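Local coordinates for Tlr1789 protein (Thermosynechococcus elongatus, PDB 2X8X) that probably helps insert proteins into the outer membrane or move them across it as an Omp85 family member, this piece being its periplasmic N-terminal region of three POTRA domains, at residues 150-158 with 183-191; 206-214 with 226-234. All coordinates share one frame; numbering follows the deposited sequence.

Contact 1: 150-158 with 183-191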
ATOM      1  N   ALA A 150       3.636  -6.405  -4.731  1.00 17.81           N
ATOM      2  CA  ALA A 150       4.842  -6.783  -5.466  1.00 19.69           C
ATOM      3  C   ALA A 150       5.820  -7.134  -4.382  1.00 19.87           C
ATOM      4  O   ALA A 150       6.305  -6.249  -3.687  1.00 20.76           O
ATOM      5  CB  ALA A 150       5.347  -5.634  -6.241  1.00 19.40           C
ATOM      6  N   GLU A 151       6.108  -8.419  -4.259  1.00 18.83           N
ATOM      7  CA  GLU A 151       6.848  -8.930  -3.136  1.00 19.03           C
ATOM      8  C   GLU A 151       8.355  -8.851  -3.373  1.00 19.60           C
ATOM      9  O   GLU A 151       9.104  -8.894  -2.415  1.00 18.96           O
ATOM     10  CB  GLU A 151       6.466 -10.380  -2.943  1.00 17.89           C
ATOM     11  CG  GLU A 151       4.967 -10.511  -2.617  1.00 21.51           C
ATOM     12  CD  GLU A 151       4.666 -11.811  -1.941  1.00 25.29           C
ATOM     13  OE1 GLU A 151       5.426 -12.781  -2.148  1.00 27.66           O
ATOM     14  OE2 GLU A 151       3.699 -11.860  -1.189  1.00 24.18           O
ATOM     15  N   GLY A 152       8.783  -8.723  -4.630  1.00 18.63           N
ATOM     16  CA  GLY A 152      10.231  -8.680  -4.955  1.00 20.20           C
ATOM     17  C   GLY A 152      10.718 -10.037  -5.476  1.00 21.50           C
ATOM     18  O   GLY A 152      11.731 -10.565  -5.038  1.00 22.71           O
ATOM     19  N   VAL A 153       9.953 -10.649  -6.370  1.00 21.92           N
ATOM     20  CA  VAL A 153      10.325 -11.946  -7.004  1.00 21.33           C
ATOM     21  C   VAL A 153      11.587 -11.765  -7.893  1.00 19.99           C
ATOM     22  O   VAL A 153      11.727 -10.772  -8.643  1.00 18.35           O
ATOM     23  CB  VAL A 153       9.119 -12.563  -7.841  1.00 21.75           C
ATOM     24  CG1 VAL A 153       9.520 -13.938  -8.546  1.00 20.75           C
ATOM     25  CG2 VAL A 153       7.909 -12.797  -6.959  1.00 20.40           C
ATOM     26  N   VAL A 154      12.513 -12.719  -7.712  1.00 21.47           N
ATOM     27  CA  VAL A 154      13.756 -12.838  -8.482  1.00 20.89           C
ATOM     28  C   VAL A 154      13.432 -13.574  -9.795  1.00 23.09           C
ATOM     29  O   VAL A 154      13.093 -14.761  -9.812  1.00 24.75           O
ATOM     30  CB  VAL A 154      14.897 -13.510  -7.665  1.00 21.44           C
ATOM     31  CG1 VAL A 154      16.126 -13.673  -8.548  1.00 18.46           C
ATOM     32  CG2 VAL A 154      15.307 -12.590  -6.459  1.00 15.14           C
ATOM     33  N   GLU A 155      13.460 -12.817 -10.871  1.00 23.97           N
ATOM     34  CA  GLU A 155      13.256 -13.314 -12.233  1.00 26.05           C
ATOM     35  C   GLU A 155      14.565 -14.017 -12.700  1.00 25.18           C
ATOM     36  O   GLU A 155      14.549 -15.193 -13.095  1.00 23.36           O
ATOM     37  CB  GLU A 155      12.885 -12.128 -13.129  1.00 25.56           C
ATOM     38  CG  GLU A 155      11.937 -12.469 -14.243  1.00 32.70           C
ATOM     39  CD  GLU A 155      11.604 -11.248 -15.118  1.00 36.27           C
ATOM     40  OE1 GLU A 155      10.506 -10.654 -14.895  1.00 31.49           O
ATOM     41  OE2 GLU A 155      12.446 -10.899 -16.009  1.00 36.42           O
ATOM     42  N   GLN A 156      15.711 -13.324 -12.621  1.00 24.72           N
ATOM     43  CA  GLN A 156      16.984 -13.983 -12.884  1.00 25.76           C
ATOM     44  C   GLN A 156      18.092 -13.540 -11.976  1.00 24.29           C
ATOM     45  O   GLN A 156      17.975 -12.567 -11.209  1.00 22.59           O
ATOM     46  CB  GLN A 156      17.477 -13.854 -14.350  1.00 28.65           C
ATOM     47  CG  GLN A 156      17.132 -12.536 -14.999  1.00 34.42           C
ATOM     48  CD  GLN A 156      17.497 -12.496 -16.496  1.00 41.83           C
ATOM     49  OE1 GLN A 156      17.995 -13.466 -17.060  1.00 45.78           O
ATOM     50  NE2 GLN A 156      17.251 -11.360 -17.126  1.00 44.16           N
ATOM     51  N   VAL A 157      19.169 -14.287 -12.043  1.00 22.82           N
ATOM     52  CA  VAL A 157      20.379 -13.865 -11.339  1.00 23.01           C
ATOM     53  C   VAL A 157      21.492 -13.892 -12.373  1.00 23.54           C
ATOM     54  O   VAL A 157      21.719 -14.934 -13.003  1.00 22.44           O
ATOM     55  CB  VAL A 157      20.746 -14.803 -10.150  1.00 22.88           C
ATOM     56  CG1 VAL A 157      22.068 -14.351  -9.435  1.00 25.04           C
ATOM     57  CG2 VAL A 157      19.588 -14.888  -9.183  1.00 24.85           C
ATOM     58  N   THR A 158      22.211 -12.753 -12.473  1.00 22.20           N
ATOM     59  CA  THR A 158      23.173 -12.465 -13.545  1.00 22.29           C
ATOM     60  C   THR A 158      24.506 -12.224 -12.874  1.00 20.91           C
ATOM     61  O   THR A 158      24.573 -11.369 -11.975  1.00 19.89           O
ATOM     62  CB  THR A 158      22.810 -11.103 -14.272  1.00 23.33           C
ATOM     63  OG1 THR A 158      21.412 -11.114 -14.653  1.00 25.89           O
ATOM     64  CG2 THR A 158      23.780 -10.778 -15.517  1.00 20.25           C
ATOM     65  N   ASP A 183      21.188 -19.572  -1.914  1.00 27.44           N
ATOM     66  CA  ASP A 183      19.720 -19.789  -1.795  1.00 28.68           C
ATOM     67  C   ASP A 183      18.868 -18.800  -2.600  1.00 28.18           C
ATOM     68  O   ASP A 183      17.707 -19.103  -2.935  1.00 27.76           O
ATOM     69  CB  ASP A 183      19.262 -19.668  -0.343  1.00 29.01           C
ATOM     70  CG  ASP A 183      19.759 -20.791   0.541  1.00 34.07           C
ATOM     71  OD1 ASP A 183      19.993 -21.938   0.042  1.00 34.71           O
ATOM     72  OD2 ASP A 183      19.872 -20.516   1.765  1.00 35.61           O
ATOM     73  N   THR A 184      19.379 -17.593  -2.818  1.00 28.01           N
ATOM     74  CA  THR A 184      18.713 -16.655  -3.735  1.00 27.55           C
ATOM     75  C   THR A 184      18.831 -17.193  -5.170  1.00 28.63           C
ATOM     76  O   THR A 184      19.938 -17.251  -5.702  1.00 28.58           O
ATOM     77  CB  THR A 184      19.375 -15.273  -3.643  1.00 28.74           C
ATOM     78  OG1 THR A 184      19.374 -14.851  -2.274  1.00 25.62           O
ATOM     79  CG2 THR A 184      18.610 -14.213  -4.472  1.00 26.90           C
ATOM     80  N   GLN A 185      17.708 -17.642  -5.767  1.00 29.62           N
ATOM     81  CA  GLN A 185      17.682 -18.316  -7.101  1.00 30.32           C
ATOM     82  C   GLN A 185      16.463 -17.759  -7.860  1.00 29.87           C
ATOM     83  O   GLN A 185      15.593 -17.204  -7.243  1.00 29.93           O
ATOM     84  CB  GLN A 185      17.584 -19.859  -6.976  1.00 29.91           C
ATOM     85  CG  GLN A 185      18.786 -20.477  -6.249  1.00 33.33           C
ATOM     86  CD  GLN A 185      20.066 -20.551  -7.099  1.00 38.41           C
ATOM     87  OE1 GLN A 185      20.016 -20.372  -8.306  1.00 41.40           O
ATOM     88  NE2 GLN A 185      21.210 -20.852  -6.462  1.00 38.16           N
ATOM     89  N   PRO A 186      16.426 -17.855  -9.197  1.00 29.70           N
ATOM     90  CA  PRO A 186      15.174 -17.434  -9.857  1.00 28.88           C
ATOM     91  C   PRO A 186      13.908 -18.064  -9.254  1.00 28.32           C
ATOM     92  O   PRO A 186      13.942 -19.234  -8.828  1.00 27.50           O
ATOM     93  CB  PRO A 186      15.365 -17.830 -11.316  1.00 28.30           C
ATOM     94  CG  PRO A 186      16.834 -17.722 -11.515  1.00 30.17           C
ATOM     95  CD  PRO A 186      17.517 -18.106 -10.164  1.00 29.10           C
ATOM     96  N   GLY A 187      12.840 -17.247  -9.147  1.00 27.72           N
ATOM     97  CA  GLY A 187      11.598 -17.636  -8.492  1.00 27.44           C
ATOM     98  C   GLY A 187      11.456 -17.415  -6.993  1.00 27.32           C
ATOM     99  O   GLY A 187      10.353 -17.549  -6.481  1.00 27.84           O
ATOM    100  N   VAL A 188      12.533 -17.115  -6.242  1.00 26.81           N
ATOM    101  CA  VAL A 188      12.364 -16.875  -4.798  1.00 24.61           C
ATOM    102  C   VAL A 188      12.022 -15.385  -4.685  1.00 24.77           C
ATOM    103  O   VAL A 188      12.272 -14.617  -5.633  1.00 23.10           O
ATOM    104  CB  VAL A 188      13.639 -17.154  -3.968  1.00 27.70           C
ATOM    105  CG1 VAL A 188      14.152 -18.566  -4.252  1.00 28.65           C
ATOM    106  CG2 VAL A 188      14.749 -16.091  -4.304  1.00 25.05           C
ATOM    107  N   VAL A 189      11.424 -14.985  -3.560  1.00 22.42           N
ATOM    108  CA  VAL A 189      11.210 -13.586  -3.250  1.00 21.74           C
ATOM    109  C   VAL A 189      12.497 -13.103  -2.532  1.00 22.39           C
ATOM    110  O   VAL A 189      12.921 -13.668  -1.539  1.00 22.81           O
ATOM    111  CB  VAL A 189      10.047 -13.417  -2.229  1.00 20.81           C
ATOM    112  CG1 VAL A 189       9.841 -11.986  -1.902  1.00 19.84           C
ATOM    113  CG2 VAL A 189       8.765 -14.072  -2.735  1.00 19.40           C
ATOM    114  N   LEU A 190      13.094 -12.063  -3.056  1.00 23.51           N
ATOM    115  CA  LEU A 190      14.347 -11.494  -2.493  1.00 24.46           C
ATOM    116  C   LEU A 190      14.266 -11.224  -0.975  1.00 26.10           C
ATOM    117  O   LEU A 190      13.351 -10.522  -0.480  1.00 24.82           O
ATOM    118  CB  LEU A 190      14.706 -10.213  -3.290  1.00 24.72           C
ATOM    119  CG  LEU A 190      16.067  -9.559  -2.972  1.00 27.09           C
ATOM    120  CD1 LEU A 190      17.127 -10.513  -3.493  1.00 28.18           C
ATOM    121  CD2 LEU A 190      16.198  -8.241  -3.709  1.00 27.03           C
ATOM    122  N   ASN A 191      15.227 -11.778  -0.219  1.00 25.62           N
ATOM    123  CA  ASN A 191      15.236 -11.564   1.210  1.00 25.55           C
ATOM    124  C   ASN A 191      16.627 -11.157   1.636  1.00 27.29           C
ATOM    125  O   ASN A 191      17.576 -11.812   1.291  1.00 25.01           O
ATOM    126  CB  ASN A 191      14.863 -12.828   1.932  1.00 25.70           C
ATOM    127  CG  ASN A 191      14.695 -12.606   3.395  1.00 27.42           C
ATOM    128  OD1 ASN A 191      15.641 -12.256   4.105  1.00 25.96           O
ATOM    129  ND2 ASN A 191      13.473 -12.777   3.860  1.00 27.60           N
TER
HETATM  130  O   HOH W   1      11.621  -8.518  -1.072  1.00 24.57           O
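V154 lies against the loop 183-191 with both its backbone and its side chain. CB is 3.5 Å from the carbonyl oxygen of V188. Beyond it the two methyls part: CG1, anti to the backbone N (chi1 177°), turns to the backbone of Q185 and P186, while CG2 enters a small apolar cluster, 4.0 Å from L190 CB and close to V188 CG2 and T184 CG2. A branched, rigid valine suits such a place, since its two methyls serve two sets of neighbours, CG1 the turn backbone and CG2 the apolar side chains.

The backbone of V154 is gripped at both ends. Its N donates to V188 O over 2.8 Å, almost straight at 172°, and its carbonyl oxygen accepts the N-H of G187. P186 and G187 are the middle residues of a type II turn from Q185 to V188, where proline fits the first corner and glycine the positive phi of the second. The proline ring also leans on the strand, its CB 3.3 Å from E155 O, and V157 crosses the ring at about a right angle, with CG2 against P186 CD.

Further back, L190 N donates to G152 O at 2.8 Å, and a water bridges E151 O to L190 O. V189 and V153 pair here as a single bridge, with CG1 of V189 resting 3.2 Å from E151 O. The carboxylate of E151 turns to Y123 and to the backbone N-H groups of Q88 and V89, in the preceding POTRA domain.

The loop runs from helix 175-179 to helix 192-205, which it enters through the N-cap N191. T184 bonds to D198 of that helix and L190 packs on V195, while strand 154-161 pairs along its other edge with strand 224-232.

Contact 2: 206-214 with 226-234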
ATOM      1  N   GLY A 206      36.940 -17.986  -0.880  1.00 13.52           N
ATOM      2  CA  GLY A 206      38.330 -17.489  -0.917  1.00 16.03           C
ATOM      3  C   GLY A 206      38.764 -17.095  -2.328  1.00 15.80           C
ATOM      4  O   GLY A 206      39.946 -16.993  -2.594  1.00 15.59           O
ATOM      5  N   LEU A 207      37.788 -16.894  -3.222  1.00 18.52           N
ATOM      6  CA  LEU A 207      37.983 -16.788  -4.668  1.00 16.69           C
ATOM      7  C   LEU A 207      37.873 -15.373  -5.176  1.00 18.87           C
ATOM      8  O   LEU A 207      38.435 -15.089  -6.258  1.00 19.13           O
ATOM      9  CB  LEU A 207      36.866 -17.569  -5.381  1.00 18.50           C
ATOM     10  CG  LEU A 207      36.981 -19.071  -5.336  1.00 14.78           C
ATOM     11  CD1 LEU A 207      35.901 -19.744  -6.228  1.00 17.32           C
ATOM     12  CD2 LEU A 207      38.433 -19.533  -5.615  1.00 14.18           C
ATOM     13  N   PHE A 208      37.125 -14.519  -4.444  1.00 17.59           N
ATOM     14  CA  PHE A 208      36.706 -13.191  -4.911  1.00 20.19           C
ATOM     15  C   PHE A 208      37.236 -12.060  -4.062  1.00 21.97           C
ATOM     16  O   PHE A 208      37.168 -12.120  -2.838  1.00 22.72           O
ATOM     17  CB  PHE A 208      35.149 -13.076  -4.978  1.00 19.29           C
ATOM     18  CG  PHE A 208      34.526 -14.258  -5.623  1.00 19.94           C
ATOM     19  CD1 PHE A 208      34.846 -14.572  -6.964  1.00 21.32           C
ATOM     20  CD2 PHE A 208      33.741 -15.126  -4.880  1.00 23.97           C
ATOM     21  CE1 PHE A 208      34.300 -15.699  -7.580  1.00 18.97           C
ATOM     22  CE2 PHE A 208      33.178 -16.272  -5.465  1.00 18.84           C
ATOM     23  CZ  PHE A 208      33.450 -16.561  -6.796  1.00 21.61           C
ATOM     24  N   GLU A 209      37.731 -11.028  -4.733  1.00 22.31           N
ATOM     25  CA  GLU A 209      38.182  -9.856  -4.054  1.00 25.37           C
ATOM     26  C   GLU A 209      37.006  -8.996  -3.607  1.00 26.08           C
ATOM     27  O   GLU A 209      37.056  -8.333  -2.562  1.00 26.78           O
ATOM     28  CB  GLU A 209      39.173  -9.104  -4.962  1.00 26.29           C
ATOM     29  CG  GLU A 209      40.354 -10.013  -5.301  1.00 30.86           C
ATOM     30  CD  GLU A 209      41.564  -9.266  -5.873  1.00 40.71           C
ATOM     31  OE1 GLU A 209      41.411  -8.080  -6.265  1.00 43.93           O
ATOM     32  OE2 GLU A 209      42.673  -9.874  -5.948  1.00 43.59           O
ATOM     33  N   ASP A 210      35.915  -9.029  -4.371  1.00 26.07           N
ATOM     34  CA  ASP A 210      34.762  -8.199  -4.043  1.00 27.10           C
ATOM     35  C   ASP A 210      33.592  -8.870  -4.684  1.00 25.81           C
ATOM     36  O   ASP A 210      33.689  -9.480  -5.763  1.00 26.06           O
ATOM     37  CB  ASP A 210      34.960  -6.778  -4.616  1.00 27.04           C
ATOM     38  CG  ASP A 210      33.859  -5.747  -4.162  1.00 33.04           C
ATOM     39  OD1 ASP A 210      33.341  -5.856  -3.018  1.00 37.38           O
ATOM     40  OD2 ASP A 210      33.536  -4.804  -4.973  1.00 33.76           O
ATOM     41  N   VAL A 211      32.478  -8.811  -4.006  1.00 26.19           N
ATOM     42  CA  VAL A 211      31.214  -9.153  -4.659  1.00 25.18           C
ATOM     43  C   VAL A 211      30.236  -8.058  -4.300  1.00 26.58           C
ATOM     44  O   VAL A 211      30.013  -7.858  -3.129  1.00 27.48           O
ATOM     45  CB  VAL A 211      30.655 -10.497  -4.118  1.00 25.67           C
ATOM     46  CG1 VAL A 211      29.289 -10.780  -4.780  1.00 23.31           C
ATOM     47  CG2 VAL A 211      31.617 -11.656  -4.316  1.00 18.78           C
ATOM     48  N   GLN A 212      29.632  -7.356  -5.262  1.00 27.64           N
ATOM     49  CA  GLN A 212      28.615  -6.376  -4.937  1.00 29.64           C
ATOM     50  C   GLN A 212      27.265  -6.759  -5.549  1.00 30.70           C
ATOM     51  O   GLN A 212      27.173  -7.211  -6.685  1.00 31.03           O
ATOM     52  CB  GLN A 212      29.005  -4.962  -5.411  1.00 31.42           C
ATOM     53  CG  GLN A 212      30.165  -4.264  -4.643  1.00 31.36           C
ATOM     54  CD  GLN A 212      29.874  -3.991  -3.123  1.00 38.35           C
ATOM     55  OE1 GLN A 212      28.761  -3.629  -2.727  1.00 42.56           O
ATOM     56  NE2 GLN A 212      30.905  -4.172  -2.282  1.00 36.94           N
ATOM     57  N   VAL A 213      26.193  -6.532  -4.813  1.00 30.47           N
ATOM     58  CA  VAL A 213      24.860  -6.914  -5.299  1.00 30.16           C
ATOM     59  C   VAL A 213      24.191  -5.672  -5.879  1.00 28.74           C
ATOM     60  O   VAL A 213      24.222  -4.642  -5.240  1.00 28.90           O
ATOM     61  CB  VAL A 213      23.980  -7.477  -4.152  1.00 30.32           C
ATOM     62  CG1 VAL A 213      22.609  -7.771  -4.672  1.00 32.25           C
ATOM     63  CG2 VAL A 213      24.547  -8.789  -3.634  1.00 29.76           C
ATOM     64  N   ALA A 214      23.583  -5.752  -7.059  1.00 27.60           N
ATOM     65  CA  ALA A 214      22.812  -4.614  -7.579  1.00 25.71           C
ATOM     66  C   ALA A 214      21.506  -5.190  -8.102  1.00 25.63           C
ATOM     67  O   ALA A 214      21.505  -6.345  -8.548  1.00 25.25           O
ATOM     68  CB  ALA A 214      23.582  -3.936  -8.674  1.00 26.16           C
ATOM     69  N   LEU A 226      18.628  -9.915 -10.249  1.00 26.15           N
ATOM     70  CA  LEU A 226      19.685  -9.746  -9.232  1.00 27.06           C
ATOM     71  C   LEU A 226      21.089  -9.812  -9.909  1.00 27.14           C
ATOM     72  O   LEU A 226      21.453 -10.856 -10.520  1.00 26.49           O
ATOM     73  CB  LEU A 226      19.605 -10.771  -8.089  1.00 27.46           C
ATOM     74  CG  LEU A 226      20.783 -10.568  -7.123  1.00 31.05           C
ATOM     75  CD1 LEU A 226      20.297  -9.645  -6.079  1.00 31.58           C
ATOM     76  CD2 LEU A 226      21.309 -11.807  -6.459  1.00 36.94           C
ATOM     77  N   ILE A 227      21.870  -8.745  -9.764  1.00 25.52           N
ATOM     78  CA  ILE A 227      23.171  -8.680 -10.460  1.00 25.84           C
ATOM     79  C   ILE A 227      24.206  -8.872  -9.379  1.00 24.54           C
ATOM     80  O   ILE A 227      24.133  -8.193  -8.340  1.00 23.76           O
ATOM     81  CB  ILE A 227      23.464  -7.290 -11.086  1.00 26.10           C
ATOM     82  CG1 ILE A 227      22.280  -6.706 -11.897  1.00 28.92           C
ATOM     83  CG2 ILE A 227      24.761  -7.312 -11.881  1.00 25.27           C
ATOM     84  CD1 ILE A 227      21.772  -7.538 -12.990  1.00 26.14           C
ATOM     85  N   LEU A 228      25.136  -9.800  -9.601  1.00 23.01           N
ATOM     86  CA  LEU A 228      26.331  -9.919  -8.758  1.00 22.32           C
ATOM     87  C   LEU A 228      27.515  -9.374  -9.570  1.00 22.96           C
ATOM     88  O   LEU A 228      27.838  -9.908 -10.622  1.00 22.83           O
ATOM     89  CB  LEU A 228      26.580 -11.370  -8.385  1.00 21.08           C
ATOM     90  CG  LEU A 228      25.614 -12.161  -7.499  1.00 24.92           C
ATOM     91  CD1 LEU A 228      26.310 -13.442  -7.021  1.00 24.70           C
ATOM     92  CD2 LEU A 228      25.122 -11.273  -6.327  1.00 28.75           C
ATOM     93  N   ASN A 229      28.165  -8.302  -9.086  1.00 22.52           N
ATOM     94  CA  ASN A 229      29.288  -7.705  -9.745  1.00 21.68           C
ATOM     95  C   ASN A 229      30.480  -8.265  -8.995  1.00 22.86           C
ATOM     96  O   ASN A 229      30.658  -7.980  -7.775  1.00 21.12           O
ATOM     97  CB  ASN A 229      29.229  -6.188  -9.587  1.00 22.49           C
ATOM     98  CG  ASN A 229      28.135  -5.557 -10.468  1.00 22.62           C
ATOM     99  OD1 ASN A 229      28.169  -5.725 -11.645  1.00 23.08           O
ATOM    100  ND2 ASN A 229      27.129  -4.931  -9.865  1.00 24.89           N
ATOM    101  N   ILE A 230      31.281  -9.046  -9.713  1.00 21.34           N
ATOM    102  CA  ILE A 230      32.261  -9.884  -9.070  1.00 22.53           C
ATOM    103  C   ILE A 230      33.618  -9.593  -9.584  1.00 21.47           C
ATOM    104  O   ILE A 230      33.794  -9.606 -10.789  1.00 20.75           O
ATOM    105  CB  ILE A 230      31.953 -11.392  -9.361  1.00 21.71           C
ATOM    106  CG1 ILE A 230      30.594 -11.810  -8.777  1.00 23.87           C
ATOM    107  CG2 ILE A 230      33.051 -12.288  -8.766  1.00 22.65           C
ATOM    108  CD1 ILE A 230      30.172 -13.226  -9.302  1.00 19.45           C
ATOM    109  N   LYS A 231      34.574  -9.339  -8.672  1.00 22.50           N
ATOM    110  CA  LYS A 231      35.991  -9.212  -9.004  1.00 23.58           C
ATOM    111  C   LYS A 231      36.739 -10.405  -8.421  1.00 24.44           C
ATOM    112  O   LYS A 231      36.834 -10.521  -7.204  1.00 24.40           O
ATOM    113  CB  LYS A 231      36.563  -7.868  -8.510  1.00 25.20           C
ATOM    114  CG  LYS A 231      35.820  -6.605  -9.037  1.00 26.91           C
ATOM    115  CD  LYS A 231      36.401  -5.240  -8.612  1.00 33.39           C
ATOM    116  CE  LYS A 231      35.220  -4.217  -8.613  1.00 37.77           C
ATOM    117  NZ  LYS A 231      35.547  -2.768  -8.717  1.00 37.97           N
ATOM    118  N   GLU A 232      37.214 -11.305  -9.297  1.00 25.53           N
ATOM    119  CA  GLU A 232      37.947 -12.527  -8.942  1.00 27.87           C
ATOM    120  C   GLU A 232      39.394 -12.184  -8.619  1.00 29.72           C
ATOM    121  O   GLU A 232      39.909 -11.201  -9.145  1.00 29.57           O
ATOM    122  CB  GLU A 232      37.931 -13.539 -10.089  1.00 27.27           C
ATOM    123  CG  GLU A 232      36.525 -14.069 -10.414  1.00 28.62           C
ATOM    124  CD  GLU A 232      36.533 -15.173 -11.469  1.00 30.71           C
ATOM    125  OE1 GLU A 232      36.351 -14.866 -12.668  1.00 29.75           O
ATOM    126  OE2 GLU A 232      36.728 -16.348 -11.089  1.00 32.30           O
ATOM    127  N   ARG A 233      40.026 -12.958  -7.742  1.00 32.20           N
ATOM    128  CA  ARG A 233      41.471 -12.753  -7.389  1.00 36.06           C
ATOM    129  C   ARG A 233      42.248 -13.209  -8.585  1.00 38.80           C
ATOM    130  O   ARG A 233      41.995 -14.313  -9.062  1.00 39.51           O
ATOM    131  CB  ARG A 233      41.916 -13.718  -6.287  1.00 34.67           C
ATOM    132  CG  ARG A 233      41.494 -13.439  -4.918  1.00 34.10           C
ATOM    133  CD  ARG A 233      41.649 -14.708  -4.061  1.00 34.21           C
ATOM    134  NE  ARG A 233      43.015 -15.188  -3.959  1.00 36.01           N
ATOM    135  CZ  ARG A 233      43.384 -16.459  -3.791  1.00 34.85           C
ATOM    136  NH1 ARG A 233      42.509 -17.446  -3.687  1.00 31.51           N
ATOM    137  NH2 ARG A 233      44.665 -16.734  -3.710  1.00 33.32           N
ATOM    138  N   ASN A 234      43.200 -12.429  -9.076  1.00 43.63           N
ATOM    139  CA  ASN A 234      43.920 -12.861 -10.303  1.00 47.23           C
ATOM    140  C   ASN A 234      44.679 -14.209 -10.138  1.00 48.92           C
ATOM    141  O   ASN A 234      44.667 -14.826  -9.060  1.00 49.27           O
ATOM    142  CB  ASN A 234      44.826 -11.739 -10.855  1.00 47.69           C
ATOM    143  CG  ASN A 234      44.932 -11.747 -12.419  1.00 49.89           C
ATOM    144  OD1 ASN A 234      43.952 -12.015 -13.141  1.00 49.83           O
ATOM    145  ND2 ASN A 234      46.133 -11.440 -12.926  1.00 50.27           N
TER
HETATM  146  O   HOH W   2      39.580 -16.333  -7.987  1.00 21.98           O
HETATM  147  O   HOH W   3      32.422  -5.787  -7.597  1.00 26.21           O
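F208 CD1 rests 3.4 Å from I230 CG2, and the edge of the same ring meets E232 CG in its plane. A flat aromatic suits this place because it offers an edge to E232 CG and a carbon surface to I230, while L207 CB covers one face. Along the same side of the hairpin, V213 lies between two leucines: CG1 presses tightly on L226 CD1 at 3.3 Å, and CG2 runs beside L228 CD2. On the other side, the single methyl of A214 fits beside I227 CB and N229 ND2.

What sets these side chains opposite one another is an antiparallel pairing: Q212 N donates to N229 O at 2.8 Å and N229 N returns a bond to Q212 O; A214 and I227 exchange a second pair. At E209 and D210 the order slips by one in a classic beta bulge. K231 O takes a 2.7 Å bond from E209 N and a weak one from D210 N. Past the bulge, R233 N donates to L207 O, and the arginine chain, bent at chi3 (62°), brings NH1 to G206 O at 2.8 Å. G206, its positive phi suited to glycine, leaves helix 192-205, whose V195 and L199 pack on V213; I178 of helix 175-179 covers F208 and I230.

The other face carries D210, Q212, N229 and K231, with A214 and I227 toward one end. Q212 NE2 reaches the syn lone pair of D210 OD1, while a water links OD2 to N229 O. D210 OD2 and K231 NZ remain 4.7 Å apart, so their attraction is probably modest. The chemistry is that of an amphipathic hairpin, apolar toward the helices, largely polar on the other face.

Overall arrangement
Contact 1 closes before contact 2 opens along the chain, and their centres lie about 19 Å apart. Contact 2 lies in the last of the three POTRA domains, and contact 1 at its entrance from the one before. The sheet of this last domain orders its strands 154-161, 224-232 and 208-217. Contact 2 is the hairpin of the last two, and contact 1 sits at the start of the first, so the central strand 224-232 joins them: T158 N with L226 O and Q156 O with L226 N are probable hydrogen bonds. Helix 192-205 begins just after contact 1 and ends just before contact 2, connecting them along the chain, consistent with linked modules.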